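Local structure of NAD-dependent epimerase/dehydratase domain-containing protein (Ruegeria pomeroyi DSS-3, 3IUS) at residues Thr5-Ser10 and Arg30-Ser35; Val64-Ile69 and Gln94-Gly99. The protein is of unknown function but probably binds a dinucleotide cofactor in a Rossmann-type domain like that of NAD-dependent epimerases and dehydratases. One frame throughout, in Å; residues are numbered along the deposited sequence.

Contact 1: residues Thr5-Ser10 and Arg30-Ser35; sequences TGTLLS and RIIGTS. With FMT (formic acid), chain D.
The first beta-alpha-beta unit of a Rossmann-type fold brings Thr-7 to Ser-10 beside Arg-30 to Gly-33 as parallel neighbours, the axes of these short segments approaching to 4.7 Å. Five backbone bonds join them, from Arg-30 N to Gly-6 O at one end to Thr-34 N to Ser-10 O at the other. Ser-10 N to Ile-32 O is the shortest at 2.7 Å.

On the face carrying Thr-7, Leu-9 and Ile-32, the Leu-9 methyl CD1 reaches Ile-32 CG2 at 3.7 Å. The Arg-30 chain is extended from the backbone outward (chi1 177°), which lays it alongside Thr-7, with CD 4.0 Å from Thr-7 CG2. Ile-32 CD1 sits over the centre of the Arg-30 guanidinium, 3.7 Å above the plane. A water in that plane accepts from Arg-30 NH1 and also bonds Thr-7 OG1, while Arg-30 NE has its salt bridge to Glu-50.

Ser-10 and Ile-31 turn to the other face, against helix 15-24, and Ser-10 OG bonds His-13 in the probable glycine-rich turn. Past the paired region, Ser-35 OG donates to O1 of a formic acid molecule, probably from the crystallisation liquor, at 2.9 Å.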
ATOM      1  N   THR A   5     -16.795  -6.600 -17.051  1.00 44.70           N
ATOM      2  CA  THR A   5     -16.358  -5.718 -15.975  1.00 40.96           C
ATOM      3  C   THR A   5     -17.178  -5.972 -14.716  1.00 41.41           C
ATOM      4  O   THR A   5     -17.678  -7.078 -14.504  1.00 48.63           O
ATOM      5  CB  THR A   5     -16.474  -4.232 -16.375  1.00 40.28           C
ATOM      6  OG1 THR A   5     -17.841  -3.912 -16.662  1.00 44.32           O
ATOM      7  CG2 THR A   5     -15.621  -3.941 -17.603  1.00 36.77           C
ATOM      8  N   GLY A   6     -17.314  -4.950 -13.877  1.00 37.36           N
ATOM      9  CA  GLY A   6     -18.111  -5.075 -12.671  1.00 27.88           C
ATOM     10  C   GLY A   6     -18.264  -3.781 -11.894  1.00 26.67           C
ATOM     11  O   GLY A   6     -18.024  -2.690 -12.416  1.00 23.57           O
ATOM     12  N   THR A   7     -18.660  -3.914 -10.633  1.00 26.82           N
ATOM     13  CA  THR A   7     -18.871  -2.776  -9.748  1.00 27.38           C
ATOM     14  C   THR A   7     -17.998  -2.896  -8.502  1.00 18.19           C
ATOM     15  O   THR A   7     -18.162  -3.815  -7.701  1.00 19.12           O
ATOM     16  CB  THR A   7     -20.347  -2.672  -9.328  1.00 24.44           C
ATOM     17  OG1 THR A   7     -21.157  -2.443 -10.487  1.00 25.67           O
ATOM     18  CG2 THR A   7     -20.552  -1.536  -8.331  1.00 21.23           C
ATOM     19  N   LEU A   8     -17.078  -1.951  -8.341  1.00 18.13           N
ATOM     20  CA  LEU A   8     -16.132  -1.979  -7.242  1.00 20.59           C
ATOM     21  C   LEU A   8     -16.471  -0.927  -6.192  1.00 19.62           C
ATOM     22  O   LEU A   8     -16.621   0.252  -6.508  1.00 19.03           O
ATOM     23  CB  LEU A   8     -14.714  -1.734  -7.766  1.00 21.50           C
ATOM     24  CG  LEU A   8     -13.622  -1.484  -6.721  1.00 26.30           C
ATOM     25  CD1 LEU A   8     -13.208  -2.779  -6.049  1.00 25.14           C
ATOM     26  CD2 LEU A   8     -12.417  -0.805  -7.361  1.00 27.39           C
ATOM     27  N   LEU A   9     -16.587  -1.367  -4.943  1.00 22.80           N
ATOM     28  CA  LEU A   9     -16.722  -0.459  -3.810  1.00 18.42           C
ATOM     29  C   LEU A   9     -15.379  -0.360  -3.087  1.00 21.21           C
ATOM     30  O   LEU A   9     -14.825  -1.360  -2.632  1.00 20.18           O
ATOM     31  CB  LEU A   9     -17.823  -0.933  -2.860  1.00 19.17           C
ATOM     32  CG  LEU A   9     -18.050  -0.144  -1.565  1.00 20.39           C
ATOM     33  CD1 LEU A   9     -18.195   1.348  -1.839  1.00 20.29           C
ATOM     34  CD2 LEU A   9     -19.261  -0.681  -0.826  1.00 20.80           C
ATOM     35  N   SER A  10     -14.856   0.857  -2.998  1.00 21.26           N
ATOM     36  CA  SER A  10     -13.518   1.084  -2.485  1.00 17.98           C
ATOM     37  C   SER A  10     -13.600   1.920  -1.208  1.00 20.69           C
ATOM     38  O   SER A  10     -13.926   3.108  -1.256  1.00 21.24           O
ATOM     39  CB  SER A  10     -12.697   1.803  -3.562  1.00 20.03           C
ATOM     40  OG  SER A  10     -11.443   2.252  -3.090  1.00 18.83           O
ATOM     41  N   ARG A  30     -17.721   0.383 -12.964  1.00 27.99           N
ATOM     42  CA  ARG A  30     -18.315   1.359 -12.066  1.00 24.17           C
ATOM     43  C   ARG A  30     -17.566   1.303 -10.738  1.00 25.97           C
ATOM     44  O   ARG A  30     -17.451   0.238 -10.137  1.00 26.29           O
ATOM     45  CB  ARG A  30     -19.796   1.067 -11.837  1.00 26.86           C
ATOM     46  CG  ARG A  30     -20.446   2.014 -10.842  1.00 30.57           C
ATOM     47  CD  ARG A  30     -21.842   1.571 -10.455  1.00 27.67           C
ATOM     48  NE  ARG A  30     -22.440   2.499  -9.502  1.00 25.08           N
ATOM     49  CZ  ARG A  30     -23.376   2.168  -8.621  1.00 29.73           C
ATOM     50  NH1 ARG A  30     -23.830   0.923  -8.569  1.00 31.00           N
ATOM     51  NH2 ARG A  30     -23.856   3.083  -7.790  1.00 29.01           N
ATOM     52  N   ILE A  31     -17.042   2.443 -10.294  1.00 23.64           N
ATOM     53  CA  ILE A  31     -16.336   2.512  -9.017  1.00 24.91           C
ATOM     54  C   ILE A  31     -17.030   3.468  -8.048  1.00 19.13           C
ATOM     55  O   ILE A  31     -17.452   4.564  -8.428  1.00 20.26           O
ATOM     56  CB  ILE A  31     -14.856   2.953  -9.181  1.00 20.44           C
ATOM     57  CG1 ILE A  31     -14.126   2.069 -10.195  1.00 21.21           C
ATOM     58  CG2 ILE A  31     -14.137   2.916  -7.842  1.00 21.95           C
ATOM     59  CD1 ILE A  31     -14.307   2.515 -11.622  1.00 24.55           C
ATOM     60  N   ILE A  32     -17.148   3.027  -6.800  1.00 20.47           N
ATOM     61  CA  ILE A  32     -17.695   3.829  -5.714  1.00 21.09           C
ATOM     62  C   ILE A  32     -16.618   3.969  -4.641  1.00 22.01           C
ATOM     63  O   ILE A  32     -16.131   2.969  -4.116  1.00 22.14           O
ATOM     64  CB  ILE A  32     -18.923   3.141  -5.097  1.00 22.70           C
ATOM     65  CG1 ILE A  32     -19.960   2.838  -6.180  1.00 26.90           C
ATOM     66  CG2 ILE A  32     -19.524   3.990  -3.979  1.00 19.98           C
ATOM     67  CD1 ILE A  32     -21.027   1.862  -5.738  1.00 31.44           C
ATOM     68  N   GLY A  33     -16.229   5.200  -4.324  1.00 20.52           N
ATOM     69  CA  GLY A  33     -15.155   5.413  -3.371  1.00 19.22           C
ATOM     70  C   GLY A  33     -15.598   6.201  -2.154  1.00 19.53           C
ATOM     71  O   GLY A  33     -16.305   7.203  -2.276  1.00 20.99           O
ATOM     72  N   THR A  34     -15.180   5.754  -0.976  1.00 19.37           N
ATOM     73  CA  THR A  34     -15.553   6.434   0.258  1.00 22.64           C
ATOM     74  C   THR A  34     -14.388   7.208   0.864  1.00 22.69           C
ATOM     75  O   THR A  34     -13.216   6.886   0.641  1.00 21.56           O
ATOM     76  CB  THR A  34     -16.072   5.455   1.319  1.00 21.31           C
ATOM     77  OG1 THR A  34     -14.967   4.907   2.047  1.00 19.21           O
ATOM     78  CG2 THR A  34     -16.872   4.324   0.668  1.00 20.42           C
ATOM     79  N   SER A  35     -14.730   8.234   1.630  1.00 19.90           N
ATOM     80  CA  SER A  35     -13.759   8.963   2.436  1.00 19.87           C
ATOM     81  C   SER A  35     -14.460   9.497   3.672  1.00 20.20           C
ATOM     82  O   SER A  35     -15.657   9.769   3.644  1.00 21.92           O
ATOM     83  CB  SER A  35     -13.149  10.116   1.645  1.00 20.00           C
ATOM     84  OG  SER A  35     -12.265  10.869   2.460  1.00 22.92           O
TER
HETATM   85  C   FMT D 285      -9.902   9.478   0.664  1.00 39.93           C
HETATM   86  O1  FMT D 285      -9.598  10.475   1.321  1.00 34.30           O
HETATM   87  O2  FMT D 285     -10.258   8.403   1.149  1.00 39.05           O
HETATM   88  O   HOH W   1     -23.693  -1.378 -10.294  1.00 31.09           O

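Contact 2: residues Val64-Ile69 and Gln94-Gly99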
ATOM      1  N   VAL A  64     -22.740  -4.634  -5.926  1.00 19.38           N
ATOM      2  CA  VAL A  64     -21.286  -4.621  -5.769  1.00 22.94           C
ATOM      3  C   VAL A  64     -20.681  -6.006  -6.017  1.00 23.51           C
ATOM      4  O   VAL A  64     -21.100  -6.994  -5.400  1.00 21.49           O
ATOM      5  CB  VAL A  64     -20.869  -4.132  -4.369  1.00 22.28           C
ATOM      6  CG1 VAL A  64     -19.359  -4.263  -4.186  1.00 19.74           C
ATOM      7  CG2 VAL A  64     -21.322  -2.698  -4.142  1.00 20.80           C
ATOM      8  N   THR A  65     -19.700  -6.070  -6.918  1.00 18.19           N
ATOM      9  CA  THR A  65     -19.054  -7.339  -7.272  1.00 24.56           C
ATOM     10  C   THR A  65     -17.647  -7.440  -6.688  1.00 20.43           C
ATOM     11  O   THR A  65     -17.129  -8.530  -6.450  1.00 21.98           O
ATOM     12  CB  THR A  65     -18.978  -7.542  -8.814  1.00 22.69           C
ATOM     13  OG1 THR A  65     -18.232  -6.471  -9.411  1.00 22.91           O
ATOM     14  CG2 THR A  65     -20.367  -7.584  -9.423  1.00 23.32           C
ATOM     15  N   HIS A  66     -17.029  -6.291  -6.456  1.00 20.59           N
ATOM     16  CA  HIS A  66     -15.663  -6.259  -5.978  1.00 17.19           C
ATOM     17  C   HIS A  66     -15.566  -5.302  -4.798  1.00 23.67           C
ATOM     18  O   HIS A  66     -16.166  -4.228  -4.815  1.00 20.12           O
ATOM     19  CB  HIS A  66     -14.724  -5.803  -7.097  1.00 24.39           C
ATOM     20  CG  HIS A  66     -14.623  -6.768  -8.239  1.00 23.79           C
ATOM     21  ND1 HIS A  66     -15.671  -7.019  -9.099  1.00 22.61           N
ATOM     22  CD2 HIS A  66     -13.592  -7.532  -8.670  1.00 25.16           C
ATOM     23  CE1 HIS A  66     -15.293  -7.904 -10.003  1.00 26.99           C
ATOM     24  NE2 HIS A  66     -14.038  -8.237  -9.763  1.00 25.11           N
ATOM     25  N   LEU A  67     -14.818  -5.711  -3.776  1.00 22.07           N
ATOM     26  CA  LEU A  67     -14.522  -4.867  -2.618  1.00 18.47           C
ATOM     27  C   LEU A  67     -13.030  -4.581  -2.515  1.00 21.01           C
ATOM     28  O   LEU A  67     -12.206  -5.483  -2.640  1.00 21.46           O
ATOM     29  CB  LEU A  67     -14.973  -5.563  -1.332  1.00 21.27           C
ATOM     30  CG  LEU A  67     -16.165  -5.046  -0.535  1.00 29.98           C
ATOM     31  CD1 LEU A  67     -17.284  -4.568  -1.444  1.00 30.60           C
ATOM     32  CD2 LEU A  67     -16.650  -6.119   0.444  1.00 25.36           C
ATOM     33  N   LEU A  68     -12.682  -3.320  -2.284  1.00 20.35           N
ATOM     34  CA  LEU A  68     -11.302  -2.958  -1.991  1.00 16.80           C
ATOM     35  C   LEU A  68     -11.260  -2.186  -0.671  1.00 18.46           C
ATOM     36  O   LEU A  68     -12.113  -1.334  -0.417  1.00 21.18           O
ATOM     37  CB  LEU A  68     -10.705  -2.125  -3.126  1.00 19.91           C
ATOM     38  CG  LEU A  68      -9.269  -1.634  -2.902  1.00 18.85           C
ATOM     39  CD1 LEU A  68      -8.284  -2.805  -2.873  1.00 19.58           C
ATOM     40  CD2 LEU A  68      -8.860  -0.611  -3.959  1.00 20.59           C
ATOM     41  N   ILE A  69     -10.278  -2.492   0.170  1.00 17.18           N
ATOM     42  CA  ILE A  69     -10.170  -1.866   1.487  1.00 16.83           C
ATOM     43  C   ILE A  69      -8.813  -1.212   1.692  1.00 16.67           C
ATOM     44  O   ILE A  69      -7.799  -1.902   1.767  1.00 17.39           O
ATOM     45  CB  ILE A  69     -10.355  -2.903   2.607  1.00 20.19           C
ATOM     46  CG1 ILE A  69     -11.604  -3.753   2.358  1.00 19.14           C
ATOM     47  CG2 ILE A  69     -10.379  -2.224   3.972  1.00 22.09           C
ATOM     48  CD1 ILE A  69     -12.895  -3.019   2.555  1.00 24.81           C
ATOM     49  N   GLN A  94     -21.807 -13.110  -3.266  1.00 30.50           N
ATOM     50  CA  GLN A  94     -22.106 -12.242  -4.397  0.50 27.30           C
ATOM     51  C   GLN A  94     -20.862 -11.526  -4.915  1.00 24.05           C
ATOM     52  O   GLN A  94     -20.866 -10.995  -6.022  1.00 24.65           O
ATOM     53  CB  GLN A  94     -23.233 -11.259  -4.071  0.50 26.62           C
ATOM     54  CG  GLN A  94     -22.878 -10.194  -3.065  0.50 25.04           C
ATOM     55  CD  GLN A  94     -24.108  -9.538  -2.477  0.50 26.03           C
ATOM     56  OE1 GLN A  94     -24.147  -8.325  -2.296  0.50 24.77           O
ATOM     57  NE2 GLN A  94     -25.128 -10.344  -2.178  0.50 26.66           N
ATOM     58  N   PHE A  95     -19.790 -11.542  -4.129  1.00 26.56           N
ATOM     59  CA  PHE A  95     -18.549 -10.919  -4.561  1.00 24.98           C
ATOM     60  C   PHE A  95     -17.718 -11.882  -5.388  1.00 24.54           C
ATOM     61  O   PHE A  95     -17.727 -13.090  -5.154  1.00 25.31           O
ATOM     62  CB  PHE A  95     -17.726 -10.443  -3.359  1.00 28.26           C
ATOM     63  CG  PHE A  95     -18.483  -9.539  -2.427  1.00 25.53           C
ATOM     64  CD1 PHE A  95     -18.896  -8.282  -2.844  1.00 27.96           C
ATOM     65  CD2 PHE A  95     -18.777  -9.945  -1.137  1.00 23.29           C
ATOM     66  CE1 PHE A  95     -19.595  -7.445  -1.987  1.00 25.57           C
ATOM     67  CE2 PHE A  95     -19.475  -9.116  -0.274  1.00 23.21           C
ATOM     68  CZ  PHE A  95     -19.884  -7.863  -0.700  1.00 25.55           C
ATOM     69  N   ARG A  96     -17.003 -11.345  -6.366  1.00 23.18           N
ATOM     70  CA  ARG A  96     -16.062 -12.141  -7.141  0.50 25.00           C
ATOM     71  C   ARG A  96     -14.662 -11.989  -6.567  1.00 26.24           C
ATOM     72  O   ARG A  96     -13.798 -12.841  -6.761  1.00 23.83           O
ATOM     73  CB  ARG A  96     -16.072 -11.715  -8.610  0.50 25.55           C
ATOM     74  CG  ARG A  96     -14.920 -12.291  -9.421  0.50 24.75           C
ATOM     75  CD  ARG A  96     -15.012 -11.907 -10.887  0.50 26.97           C
ATOM     76  NE  ARG A  96     -13.841 -12.344 -11.640  0.50 23.91           N
ATOM     77  CZ  ARG A  96     -13.610 -13.602 -11.995  0.50 25.61           C
ATOM     78  NH1 ARG A  96     -14.465 -14.555 -11.656  0.50 25.32           N
ATOM     79  NH2 ARG A  96     -12.519 -13.910 -12.683  0.50 28.17           N
ATOM     80  N   TRP A  97     -14.443 -10.900  -5.844  1.00 22.34           N
ATOM     81  CA  TRP A  97     -13.104 -10.578  -5.402  1.00 21.01           C
ATOM     82  C   TRP A  97     -13.157  -9.535  -4.301  1.00 19.84           C
ATOM     83  O   TRP A  97     -13.919  -8.575  -4.385  1.00 17.64           O
ATOM     84  CB  TRP A  97     -12.322 -10.050  -6.599  1.00 20.72           C
ATOM     85  CG  TRP A  97     -10.898  -9.658  -6.349  1.00 18.44           C
ATOM     86  CD1 TRP A  97      -9.787 -10.434  -6.526  1.00 15.81           C
ATOM     87  CD2 TRP A  97     -10.425  -8.372  -5.929  1.00 21.56           C
ATOM     88  NE1 TRP A  97      -8.652  -9.712  -6.227  1.00 18.97           N
ATOM     89  CE2 TRP A  97      -9.019  -8.446  -5.853  1.00 19.69           C
ATOM     90  CE3 TRP A  97     -11.053  -7.170  -5.601  1.00 21.40           C
ATOM     91  CZ2 TRP A  97      -8.230  -7.357  -5.471  1.00 22.26           C
ATOM     92  CZ3 TRP A  97     -10.269  -6.091  -5.214  1.00 16.80           C
ATOM     93  CH2 TRP A  97      -8.874  -6.195  -5.156  1.00 15.75           C
ATOM     94  N   VAL A  98     -12.370  -9.759  -3.256  1.00 18.18           N
ATOM     95  CA  VAL A  98     -12.190  -8.778  -2.196  1.00 17.42           C
ATOM     96  C   VAL A  98     -10.702  -8.588  -1.949  1.00 17.36           C
ATOM     97  O   VAL A  98      -9.964  -9.557  -1.795  1.00 17.17           O
ATOM     98  CB  VAL A  98     -12.869  -9.226  -0.889  1.00 19.95           C
ATOM     99  CG1 VAL A  98     -12.493  -8.287   0.252  1.00 18.20           C
ATOM    100  CG2 VAL A  98     -14.390  -9.317  -1.070  1.00 21.65           C
ATOM    101  N   GLY A  99     -10.249  -7.341  -1.918  1.00 21.87           N
ATOM    102  CA  GLY A  99      -8.850  -7.086  -1.659  1.00 15.70           C
ATOM    103  C   GLY A  99      -8.656  -6.257  -0.403  1.00 16.71           C
ATOM    104  O   GLY A  99      -9.223  -5.172  -0.285  1.00 18.56           O
TER
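Leu-67 O receives Gly-99 N at 2.8 Å, while Val-98 CA and Trp-97 CZ3 each come within 3.3 Å of Leu-67 O. It thus holds the middle of a parallel strand pair from a second beta-alpha-beta unit of the Rossmann-type sheet, strands 66-69 and 97-103 with helix 79-90 between them. Leu-67 N to Trp-97 O and Ile-69 N to Gly-99 O continue the ladder. At its start the pairing slips: Thr-65 O takes Arg-96 N, and Trp-97 N is buried without any partner.

His-66 and Trp-97 share a face and meet at about a right angle, His-66 CD2 lying 3.5 Å from Trp-97 CB. With CG anti to the carbonyl carbon (chi1 -66°), the imidazole reaches back to Thr-65, whose OG1 lies in the ring plane 2.6 Å from His-66 ND1. That same OG1 also bonds Thr-7 N, tying the pair to the next strand. Replacing the histidine with an alanine would probably leave Thr-65 OG1 without one of its partners and open a gap beside Trp-97 CB.

Leu-67 and Val-98 occupy the other face. There Leu-67 CD2 lies over a face of the Phe-95 ring, a CH-pi contact 4.1 Å from the ring centroid, and Leu-67 CD1 is 3.7 Å from Phe-95 CE1.

The Trp-97 indole, its CG anti to the backbone N, leans forward along its own strand over Gly-99, and NE1 bonds Ser-195. Gly-99 N lies 3.5 Å above the indole plane, toward its rim, where a beta carbon on Gly-99 would clash with Trp-97 CH2.

How the contacts relate
Along the chain contact 1 is complete by Ser-35, and contact 2 begins only at Val-64, yet their centres lie about 9 Å apart in one parallel sheet. Strands 7-11 and 66-69 are direct neighbours there, so the four strands run side by side as 30-35, 7-11, 66-69, 97-103. The chain builds outward one way from 7-11, then returns to its other flank and builds the opposite way, the classic Rossmann order. Probable backbone bonds stitch the seam, Thr-7 O to Thr-65 N at 2.8 Å and Leu-9 N to His-66 O at 2.9 Å. In such folds the reversal opens a cleft at the strands' C-terminal ends, consistent with a dinucleotide site beside the glycine-rich turn after strand 7-11.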